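Local coordinates for protein sialidase B (PDB 4XJA) that catalyses the hydrolysis of alpha-(2->3), alpha-(2->6) and alpha-(2->8) glycosidic linkages of terminal sialic acid residues in oligosaccharides, glycoproteins and glycolipids, at residues G612-A617 with L629-D634; L304-P309 with G449-P454; R515-T520 with V555-Y560. The protein carries 1 engineered substitution. One frame throughout, in Å; residues are numbered along the deposited sequence.

The three contacts all reach the bound SFJ in the beta-propeller catalytic domain of this glycosyl hydrolase 33 sialidase. Along the chain they come in series: interaction 2 joins strands 301-308 and 451-459 of one mixed sheet, interaction 3 packs strand 513-518 of one sheet against strand 556-559 of the next, and interaction 1 lies at the open end of the hairpin of strands 616-620 and 626-631. Centres lie about 20 Å (1 and 2), 16 Å (1 and 3) and 19 Å (2 and 3) apart. Interaction 1 touches both others, through Tyr615 on Pro454 and a probable Ser616-Ser556 hydrogen bond. The contacts thus bring different elements to the ligand: a tyrosine, a wall beside its acetamido methyl and an arginine.

Interaction 1. Residues G612-A617 with L629-D634; sequences GYAYSA and LFEKYD. With SFJ ((2R,3R,4R,5R,6R)-5-acetamido-2,3-difluoro-4-hydroxy-6-[(1R,2R)-1,2,3-trihydroxypropyl]tetrahydro-2H-pyran-2-carboxylic acid), chain F.
Backbone hydrogen bonds tie Tyr615 and Ala617 to the returning strand of an antiparallel hairpin. Ala617 and Leu629 form a hydrogen-bonded pair, with Ala617 N to Leu629 O at 2.8 Å, and Ser616 faces Phe630 in the non-hydrogen-bonded pair beside it. Glu631 N then bonds to Tyr615 O (2.9 Å), and Glu631 O accepts the N-H of Ala614. Farther along, one water joins Gly612 O to Lys632 NZ, which also forms a salt bridge with Asp607.

A side-chain bond crosses as well. The Glu631 side chain, extended beyond CG, runs alongside Tyr615, pointing the same way, and its OE1 receives Tyr615 N at 3.1 Å from above the carboxylate plane. OE1 also touches Ala614 CB at 3.3 Å, while OE2 is held by Arg207 and the backbone N of Ile208.

Among the aromatic groups, Tyr613 CE2 sits over one face of the Phe630 ring, 3.3 Å from Phe630 CD2; the planes, 27° apart, are strongly offset with little overlap. Phe630 CG stands between its backbone N and carbonyl carbon (chi1 64°), on the face of the sheet shared with Ser616. Tyr613 OH and Ser616 OG both reach Ser573.

Tyr615, the nucleophile by similarity, has its ring carried out of the hairpin with CG anti to the carbonyl carbon (chi1 -81°). Its OH comes within 3.0 Å of SFJ C1 and is hydrogen-bonded to Glu503. Because Glu631 grips both Tyr615 backbone polar groups and also holds Arg207, which is hydrogen-bonded to SFJ, the contact probably couples the placing of the tyrosine to that of Arg207.

Interaction 2. Residues L304-P309 with G449-P454; sequences LADVMP and GTYLCP. With SFJ ((2R,3R,4R,5R,6R)-5-acetamido-2,3-difluoro-4-hydroxy-6-[(1R,2R)-1,2,3-trihydroxypropyl]tetrahydro-2H-pyran-2-carboxylic acid), chain F.
The Tyr451 ring meets Asp306 and Met308 at its edge. Asp306 OD2 lies in the ring plane, 3.8 Å from Tyr451 CD1, with the carboxylate turned 74° from the ring, so that the two flat groups stand nearly perpendicular. Next along the same edge, Met308 CE approaches Tyr451 CE1 at 4.2 Å, carried there by the bend of its chain at chi2 (-73°). SFJ C11, the methyl of the acetamido group, comes to the ring obliquely, 3.7 Å from Tyr451 CD1, and also touches Asp306 OD2 at 3.5 Å. Asn314, a hydrogen-bond partner of SFJ, and Asn419 pack on Tyr451 too.

The other carboxylate oxygen does the gripping. Asp306 OD1 accepts the N-H of Leu452 through its syn lone pair (3.0 Å, 165°); OD1 also rests on Leu452 CB. Each oxygen therefore has its own task, one pinning the backbone beside Tyr451 and the other bordering the ring and the ligand methyl.

Apolar packing extends the contact away from the ligand. Leu452 and Leu304 cross at about a right angle, Leu452 CD2 lying 3.7 Å from Leu304 CB and also against the Leu304 carbonyl.

Strand 286-294 runs between strands 301-308 and 451-459, and the contact reaches past it through the Asp306 carboxylate and the Leu304-Leu452 pair. Asp289 of strand 286-294 is hydrogen-bonded to SFJ. Where neighbouring blades of the sialidase propeller meet, SFJ C11 against Tyr451 and Asp306 is consistent with the pocket for the N-acetyl group of sialic acid.

Interaction 3. Residues R515-T520 with V555-Y560; sequences RTFFRT and VSAIKY. With SFJ ((2R,3R,4R,5R,6R)-5-acetamido-2,3-difluoro-4-hydroxy-6-[(1R,2R)-1,2,3-trihydroxypropyl]tetrahydro-2H-pyran-2-carboxylic acid), chain F.
Phe517 points its CB at strand 556-559, and Val555 and Ala557 point theirs back at strand 513-518, whereas Arg519 sends its end away to the ligand. The Phe517 ring has CG anti to its carbonyl carbon (chi1 -61°), which directs it toward strand 556-559, where CD2 of Phe517 meets Ala557 CB obliquely at 3.8 Å. The aliphatic CG of Arg515 lies against one face of the ring, nearer its margin than its centre. Val555 approaches by a single branch: CG1 lies 3.9 Å from Phe517 O, close to where strand 513-518 ends. Leu572 of the neighbouring strand 569-575 touches both Phe517 and Ala557, adding to this apolar seam between two sheets.

Past the seam, Arg519 runs out extended, CG opposite its backbone N (chi1 176°), and presents the edge of its guanidinium to SFJ. Both NH1 (3.0 Å) and NH2 (3.1 Å) of Arg519 donate to SFJ O1A, a fork closing on one carboxylate oxygen, with SFJ C1 in the guanidinium plane. Glu503 forms a salt bridge with NH1, and NE is bonded to Tyr551 O.

Van der Waals contacts, without hydrogen bonds between the segments, thus join the two strands, while the guanidinium is fixed at three nitrogens. Together with Arg207 and Arg581, also hydrogen-bonded to SFJ, Arg519 makes up the arginine triad characteristic of sialidases, whose positive charge probably stabilises the carboxylate of sialic acid.

Interaction 1. Residues G612-A617 with L629-D634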
# COMPACT_ATOMS: atom_id res chain seq x y z
N GLY A 612 11.72 0.56 5.79
CA GLY A 612 10.86 1.19 4.80
C GLY A 612 9.64 1.89 5.35
O GLY A 612 9.03 1.43 6.33
N TYR A 613 9.28 3.01 4.72
CA TYR A 613 8.08 3.76 5.08
C TYR A 613 7.71 4.60 3.87
O TYR A 613 8.51 5.45 3.44
CB TYR A 613 8.35 4.66 6.28
CG TYR A 613 7.12 5.29 6.91
CD1 TYR A 613 6.63 6.52 6.47
CD2 TYR A 613 6.47 4.68 7.97
CE1 TYR A 613 5.50 7.12 7.07
CE2 TYR A 613 5.34 5.25 8.56
CZ TYR A 613 4.87 6.46 8.12
OH TYR A 613 3.76 7.01 8.74
N ALA A 614 6.53 4.37 3.30
CA ALA A 614 6.16 5.12 2.10
C ALA A 614 4.86 5.90 2.28
O ALA A 614 4.79 6.83 3.09
CB ALA A 614 6.11 4.22 0.87
N TYR A 615 3.83 5.55 1.51
CA TYR A 615 2.56 6.25 1.63
C TYR A 615 1.95 5.94 2.99
O TYR A 615 2.14 4.85 3.54
CB TYR A 615 1.59 5.82 0.53
CG TYR A 615 1.79 6.50 -0.81
CD1 TYR A 615 3.06 6.61 -1.39
CD2 TYR A 615 0.70 6.98 -1.53
CE1 TYR A 615 3.23 7.21 -2.65
CE2 TYR A 615 0.86 7.57 -2.78
CZ TYR A 615 2.11 7.68 -3.34
OH TYR A 615 2.24 8.27 -4.58
N SER A 616 1.21 6.90 3.54
CA SER A 616 0.69 6.75 4.90
C SER A 616 -0.62 7.48 5.07
O SER A 616 -0.97 8.37 4.29
CB SER A 616 1.71 7.29 5.90
OG SER A 616 1.92 8.68 5.71
N ALA A 617 -1.34 7.09 6.12
CA ALA A 617 -2.60 7.70 6.50
C ALA A 617 -2.55 7.91 7.99
O ALA A 617 -2.14 7.03 8.73
CB ALA A 617 -3.74 6.75 6.17
N LEU A 629 -1.96 4.14 9.40
CA LEU A 629 -1.96 3.00 8.48
C LEU A 629 -0.98 3.35 7.36
O LEU A 629 -1.15 4.35 6.67
CB LEU A 629 -3.37 2.76 7.90
CG LEU A 629 -3.60 1.59 6.93
CD1 LEU A 629 -3.36 0.26 7.59
CD2 LEU A 629 -5.03 1.64 6.37
N PHE A 630 0.06 2.53 7.18
CA PHE A 630 1.17 2.93 6.30
C PHE A 630 1.80 1.78 5.54
O PHE A 630 1.77 0.62 5.99
CB PHE A 630 2.25 3.69 7.10
CG PHE A 630 2.92 2.84 8.16
CD1 PHE A 630 2.31 2.63 9.38
CD2 PHE A 630 4.16 2.25 7.92
CE1 PHE A 630 2.93 1.85 10.36
CE2 PHE A 630 4.78 1.48 8.90
CZ PHE A 630 4.17 1.28 10.11
N GLU A 631 2.37 2.11 4.39
CA GLU A 631 3.18 1.17 3.62
C GLU A 631 4.53 0.99 4.31
O GLU A 631 5.39 1.88 4.24
CB GLU A 631 3.38 1.70 2.19
CG GLU A 631 2.07 1.73 1.38
CD GLU A 631 2.19 2.43 0.05
OE1 GLU A 631 3.27 3.02 -0.26
OE2 GLU A 631 1.19 2.42 -0.71
N LYS A 632 4.72 -0.16 4.96
CA LYS A 632 6.00 -0.44 5.62
C LYS A 632 7.01 -1.10 4.67
O LYS A 632 7.48 -2.22 4.90
CB LYS A 632 5.81 -1.28 6.89
CG LYS A 632 6.99 -1.12 7.89
CD LYS A 632 6.97 -2.19 8.99
CE LYS A 632 8.22 -2.12 9.83
NZ LYS A 632 8.29 -0.81 10.57
N TYR A 633 7.34 -0.39 3.61
CA TYR A 633 8.36 -0.84 2.66
C TYR A 633 8.67 0.29 1.70
O TYR A 633 7.97 1.29 1.69
CB TYR A 633 7.89 -2.09 1.90
CG TYR A 633 6.94 -1.85 0.75
CD1 TYR A 633 5.67 -1.33 0.95
CD2 TYR A 633 7.32 -2.16 -0.55
CE1 TYR A 633 4.81 -1.10 -0.13
CE2 TYR A 633 6.47 -1.96 -1.62
CZ TYR A 633 5.22 -1.43 -1.40
OH TYR A 633 4.39 -1.25 -2.47
N ASP A 634 9.71 0.14 0.90
CA ASP A 634 10.00 1.18 -0.07
C ASP A 634 9.17 0.90 -1.33
O ASP A 634 9.54 0.05 -2.15
CB ASP A 634 11.49 1.23 -0.39
CG ASP A 634 11.87 2.46 -1.19
OD1 ASP A 634 11.11 2.85 -2.11
OD2 ASP A 634 12.94 3.05 -0.92
C11 SFJ F . -2.64 7.80 -10.64
C9 SFJ F . 3.56 8.70 -11.27
C10 SFJ F . -1.31 7.14 -10.27
C1 SFJ F . 4.08 6.56 -6.27
C7 SFJ F . 2.23 7.07 -10.13
C4 SFJ F . 0.20 6.22 -7.01
C3 SFJ F . 1.58 5.62 -6.51
C5 SFJ F . 0.31 6.62 -8.50
C6 SFJ F . 1.52 7.50 -8.78
C2 SFJ F . 2.86 6.40 -7.23
N5 SFJ F . -0.90 7.26 -8.99
O10 SFJ F . -0.71 6.51 -11.11
O9 SFJ F . 2.94 8.28 -12.44
O1A SFJ F . 4.76 7.60 -6.37
O8 SFJ F . 4.43 7.90 -9.30
O7 SFJ F . 2.15 5.69 -10.53
O4 SFJ F . -0.88 5.42 -6.78
O6 SFJ F . 2.41 7.60 -7.71
FAI SFJ F . 1.57 4.58 -6.72
FAJ SFJ F . 3.46 5.79 -8.15
O1B SFJ F . 4.29 5.57 -5.57
C8 SFJ F . 3.70 7.52 -10.42
O HOH W 1 9.00 1.45 9.03

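Interaction 2. Residues L304-P309 with G449-P454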
# COMPACT_ATOMS: atom_id res chain seq x y z
N LEU A 304 -13.92 9.45 -3.31
CA LEU A 304 -13.51 9.64 -4.70
C LEU A 304 -12.30 8.75 -4.99
O LEU A 304 -11.57 8.38 -4.07
CB LEU A 304 -13.14 11.10 -4.95
CG LEU A 304 -14.23 12.13 -5.27
CD1 LEU A 304 -15.27 12.20 -4.19
CD2 LEU A 304 -13.60 13.50 -5.44
N ALA A 305 -12.09 8.42 -6.26
CA ALA A 305 -10.87 7.73 -6.70
C ALA A 305 -10.70 7.98 -8.19
O ALA A 305 -11.67 8.37 -8.86
CB ALA A 305 -10.96 6.23 -6.41
N ASP A 306 -9.49 7.78 -8.71
CA ASP A 306 -9.29 7.86 -10.16
C ASP A 306 -9.88 6.61 -10.81
O ASP A 306 -9.90 5.54 -10.20
CB ASP A 306 -7.80 7.91 -10.54
CG ASP A 306 -7.04 9.06 -9.88
OD1 ASP A 306 -7.62 10.13 -9.56
OD2 ASP A 306 -5.81 8.89 -9.72
N VAL A 307 -10.34 6.74 -12.05
CA VAL A 307 -10.85 5.59 -12.79
C VAL A 307 -10.07 5.47 -14.08
O VAL A 307 -9.93 6.45 -14.81
CB VAL A 307 -12.31 5.76 -13.21
CG1 VAL A 307 -12.90 4.40 -13.58
CG2 VAL A 307 -13.11 6.40 -12.11
N MET A 308 -9.58 4.27 -14.36
CA MET A 308 -8.81 4.01 -15.57
C MET A 308 -9.55 2.97 -16.40
O MET A 308 -9.90 1.91 -15.88
CB MET A 308 -7.43 3.47 -15.22
CG MET A 308 -6.61 4.38 -14.34
SD MET A 308 -6.01 5.79 -15.25
CE MET A 308 -5.09 6.58 -13.93
N PRO A 309 -9.79 3.27 -17.68
CA PRO A 309 -10.41 2.30 -18.59
C PRO A 309 -9.44 1.18 -18.88
O PRO A 309 -8.26 1.28 -18.50
CB PRO A 309 -10.67 3.10 -19.87
CG PRO A 309 -10.61 4.55 -19.45
CD PRO A 309 -9.61 4.58 -18.32
N GLY A 449 -8.11 14.20 -17.12
CA GLY A 449 -8.55 14.46 -15.76
C GLY A 449 -7.38 14.82 -14.88
O GLY A 449 -6.23 14.47 -15.17
N THR A 450 -7.66 15.54 -13.80
CA THR A 450 -6.66 15.74 -12.77
C THR A 450 -6.52 14.46 -11.98
O THR A 450 -7.33 13.53 -12.12
CB THR A 450 -7.00 16.94 -11.84
OG1 THR A 450 -8.23 16.68 -11.15
CG2 THR A 450 -7.14 18.21 -12.66
N TYR A 451 -5.48 14.39 -11.16
CA TYR A 451 -5.23 13.20 -10.38
C TYR A 451 -5.61 13.46 -8.93
O TYR A 451 -5.14 14.42 -8.32
CB TYR A 451 -3.76 12.80 -10.51
CG TYR A 451 -3.46 12.24 -11.87
CD1 TYR A 451 -3.87 10.96 -12.21
CD2 TYR A 451 -2.80 13.00 -12.83
CE1 TYR A 451 -3.61 10.43 -13.46
CE2 TYR A 451 -2.53 12.48 -14.09
CZ TYR A 451 -2.94 11.19 -14.40
OH TYR A 451 -2.69 10.64 -15.63
N LEU A 452 -6.47 12.61 -8.38
CA LEU A 452 -6.91 12.75 -7.00
C LEU A 452 -5.74 12.54 -6.05
O LEU A 452 -4.93 11.63 -6.22
CB LEU A 452 -8.01 11.74 -6.68
CG LEU A 452 -8.69 11.95 -5.33
CD1 LEU A 452 -9.59 13.19 -5.34
CD2 LEU A 452 -9.49 10.70 -4.96
N CYS A 453 -5.67 13.40 -5.03
CA CYS A 453 -4.66 13.24 -3.99
C CYS A 453 -5.20 12.26 -2.98
O CYS A 453 -6.24 12.49 -2.38
CB CYS A 453 -4.40 14.57 -3.29
SG CYS A 453 -3.81 15.87 -4.38
N PRO A 454 -4.49 11.14 -2.79
CA PRO A 454 -5.02 10.13 -1.88
C PRO A 454 -4.99 10.58 -0.43
O PRO A 454 -4.12 11.37 -0.02
CB PRO A 454 -4.08 8.94 -2.08
CG PRO A 454 -2.83 9.50 -2.73
CD PRO A 454 -3.32 10.66 -3.55
C11 SFJ F . -2.64 7.80 -10.64
C9 SFJ F . 3.56 8.70 -11.27
C10 SFJ F . -1.31 7.14 -10.27
C1 SFJ F . 4.08 6.56 -6.27
C7 SFJ F . 2.23 7.07 -10.13
C4 SFJ F . 0.20 6.22 -7.01
C3 SFJ F . 1.58 5.62 -6.51
C5 SFJ F . 0.31 6.62 -8.50
C6 SFJ F . 1.52 7.50 -8.78
C2 SFJ F . 2.86 6.40 -7.23
N5 SFJ F . -0.90 7.26 -8.99
O10 SFJ F . -0.71 6.51 -11.11
O9 SFJ F . 2.94 8.28 -12.44
O1A SFJ F . 4.76 7.60 -6.37
O8 SFJ F . 4.43 7.90 -9.30
O7 SFJ F . 2.15 5.69 -10.53
O4 SFJ F . -0.88 5.42 -6.78
O6 SFJ F . 2.41 7.60 -7.71
FAI SFJ F . 1.57 4.58 -6.72
FAJ SFJ F . 3.46 5.79 -8.15
O1B SFJ F . 4.29 5.57 -5.57
C8 SFJ F . 3.70 7.52 -10.42

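Interaction 3. Residues R515-T520 with V555-Y560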
# COMPACT_ATOMS: atom_id res chain seq x y z
N ARG A 515 -4.35 25.07 5.33
CA ARG A 515 -2.98 24.88 4.85
C ARG A 515 -2.88 23.54 4.16
O ARG A 515 -3.35 22.52 4.68
CB ARG A 515 -1.93 24.98 5.96
CG ARG A 515 -0.49 24.73 5.42
CD ARG A 515 0.53 25.50 6.21
NE ARG A 515 0.17 26.91 6.24
CZ ARG A 515 0.57 27.75 7.19
NH1 ARG A 515 1.35 27.31 8.16
NH2 ARG A 515 0.18 29.02 7.16
N THR A 516 -2.30 23.55 2.98
CA THR A 516 -2.13 22.34 2.21
C THR A 516 -0.66 21.99 2.19
O THR A 516 0.18 22.82 1.83
CB THR A 516 -2.60 22.56 0.78
OG1 THR A 516 -3.98 22.98 0.80
CG2 THR A 516 -2.49 21.25 -0.02
N PHE A 517 -0.35 20.75 2.58
CA PHE A 517 1.01 20.23 2.51
C PHE A 517 1.14 19.28 1.32
O PHE A 517 0.31 18.38 1.14
CB PHE A 517 1.35 19.49 3.82
CG PHE A 517 1.29 20.37 5.04
CD1 PHE A 517 2.37 21.19 5.37
CD2 PHE A 517 0.17 20.38 5.85
CE1 PHE A 517 2.32 22.00 6.50
CE2 PHE A 517 0.11 21.20 6.98
CZ PHE A 517 1.19 22.02 7.30
N PHE A 518 2.16 19.46 0.49
CA PHE A 518 2.26 18.63 -0.71
C PHE A 518 3.65 18.17 -1.13
O PHE A 518 4.67 18.79 -0.82
CB PHE A 518 1.48 19.23 -1.90
CG PHE A 518 1.98 20.58 -2.37
CD1 PHE A 518 1.68 21.73 -1.66
CD2 PHE A 518 2.71 20.69 -3.55
CE1 PHE A 518 2.11 22.98 -2.11
CE2 PHE A 518 3.15 21.92 -4.00
CZ PHE A 518 2.85 23.06 -3.28
N ARG A 519 3.64 17.04 -1.84
CA ARG A 519 4.83 16.42 -2.43
C ARG A 519 5.30 17.24 -3.62
O ARG A 519 4.49 17.77 -4.39
CB ARG A 519 4.46 15.01 -2.90
CG ARG A 519 5.53 14.22 -3.65
CD ARG A 519 4.93 12.89 -4.08
NE ARG A 519 5.76 12.15 -5.03
CZ ARG A 519 5.49 10.92 -5.44
NH1 ARG A 519 4.42 10.28 -4.97
NH2 ARG A 519 6.29 10.32 -6.31
N THR A 520 6.62 17.35 -3.78
CA THR A 520 7.19 18.10 -4.90
C THR A 520 8.30 17.29 -5.56
O THR A 520 8.46 16.09 -5.33
CB THR A 520 7.83 19.42 -4.43
OG1 THR A 520 9.07 19.14 -3.76
CG2 THR A 520 6.89 20.18 -3.47
N VAL A 555 2.52 12.80 1.63
CA VAL A 555 2.59 13.25 3.02
C VAL A 555 1.16 13.35 3.57
O VAL A 555 0.29 13.93 2.94
CB VAL A 555 3.37 14.60 3.15
CG1 VAL A 555 2.91 15.61 2.11
CG2 VAL A 555 3.25 15.20 4.55
N SER A 556 0.91 12.74 4.72
CA SER A 556 -0.42 12.87 5.31
C SER A 556 -0.35 13.88 6.45
O SER A 556 0.72 14.09 7.03
CB SER A 556 -1.00 11.51 5.75
OG SER A 556 -0.11 10.79 6.57
N ALA A 557 -1.47 14.54 6.73
CA ALA A 557 -1.47 15.68 7.65
C ALA A 557 -2.81 15.84 8.36
O ALA A 557 -3.86 15.76 7.73
CB ALA A 557 -1.14 16.96 6.88
N ILE A 558 -2.79 16.08 9.67
CA ILE A 558 -4.02 16.36 10.40
C ILE A 558 -3.82 17.52 11.34
O ILE A 558 -2.69 17.85 11.71
CB ILE A 558 -4.48 15.15 11.23
CG1 ILE A 558 -3.39 14.73 12.20
CG2 ILE A 558 -4.90 13.99 10.31
CD1 ILE A 558 -3.82 13.68 13.22
N LYS A 559 -4.93 18.15 11.71
CA LYS A 559 -4.94 19.13 12.78
C LYS A 559 -5.41 18.40 14.04
O LYS A 559 -6.52 17.86 14.07
CB LYS A 559 -5.90 20.26 12.43
CG LYS A 559 -6.14 21.28 13.54
CD LYS A 559 -4.95 22.19 13.69
CE LYS A 559 -5.18 23.16 14.85
NZ LYS A 559 -6.50 23.81 14.75
N TYR A 560 -4.57 18.36 15.06
CA TYR A 560 -4.91 17.66 16.31
C TYR A 560 -5.96 18.46 17.10
O TYR A 560 -5.89 19.69 17.16
CB TYR A 560 -3.64 17.45 17.13
CG TYR A 560 -3.79 16.43 18.24
CD1 TYR A 560 -4.17 15.12 17.97
CD2 TYR A 560 -3.54 16.78 19.55
CE1 TYR A 560 -4.32 14.19 19.01
CE2 TYR A 560 -3.68 15.86 20.58
CZ TYR A 560 -4.07 14.57 20.31
OH TYR A 560 -4.20 13.66 21.35
C11 SFJ F . -2.64 7.80 -10.64
C9 SFJ F . 3.56 8.70 -11.27
C10 SFJ F . -1.31 7.14 -10.27
C1 SFJ F . 4.08 6.56 -6.27
C7 SFJ F . 2.23 7.07 -10.13
C4 SFJ F . 0.20 6.22 -7.01
C3 SFJ F . 1.58 5.62 -6.51
C5 SFJ F . 0.31 6.62 -8.50
C6 SFJ F . 1.52 7.50 -8.78
C2 SFJ F . 2.86 6.40 -7.23
N5 SFJ F . -0.90 7.26 -8.99
O10 SFJ F . -0.71 6.51 -11.11
O9 SFJ F . 2.94 8.28 -12.44
O1A SFJ F . 4.76 7.60 -6.37
O8 SFJ F . 4.43 7.90 -9.30
O7 SFJ F . 2.15 5.69 -10.53
O4 SFJ F . -0.88 5.42 -6.78
O6 SFJ F . 2.41 7.60 -7.71
FAI SFJ F . 1.57 4.58 -6.72
FAJ SFJ F . 3.46 5.79 -8.15
O1B SFJ F . 4.29 5.57 -5.57
C8 SFJ F . 3.70 7.52 -10.42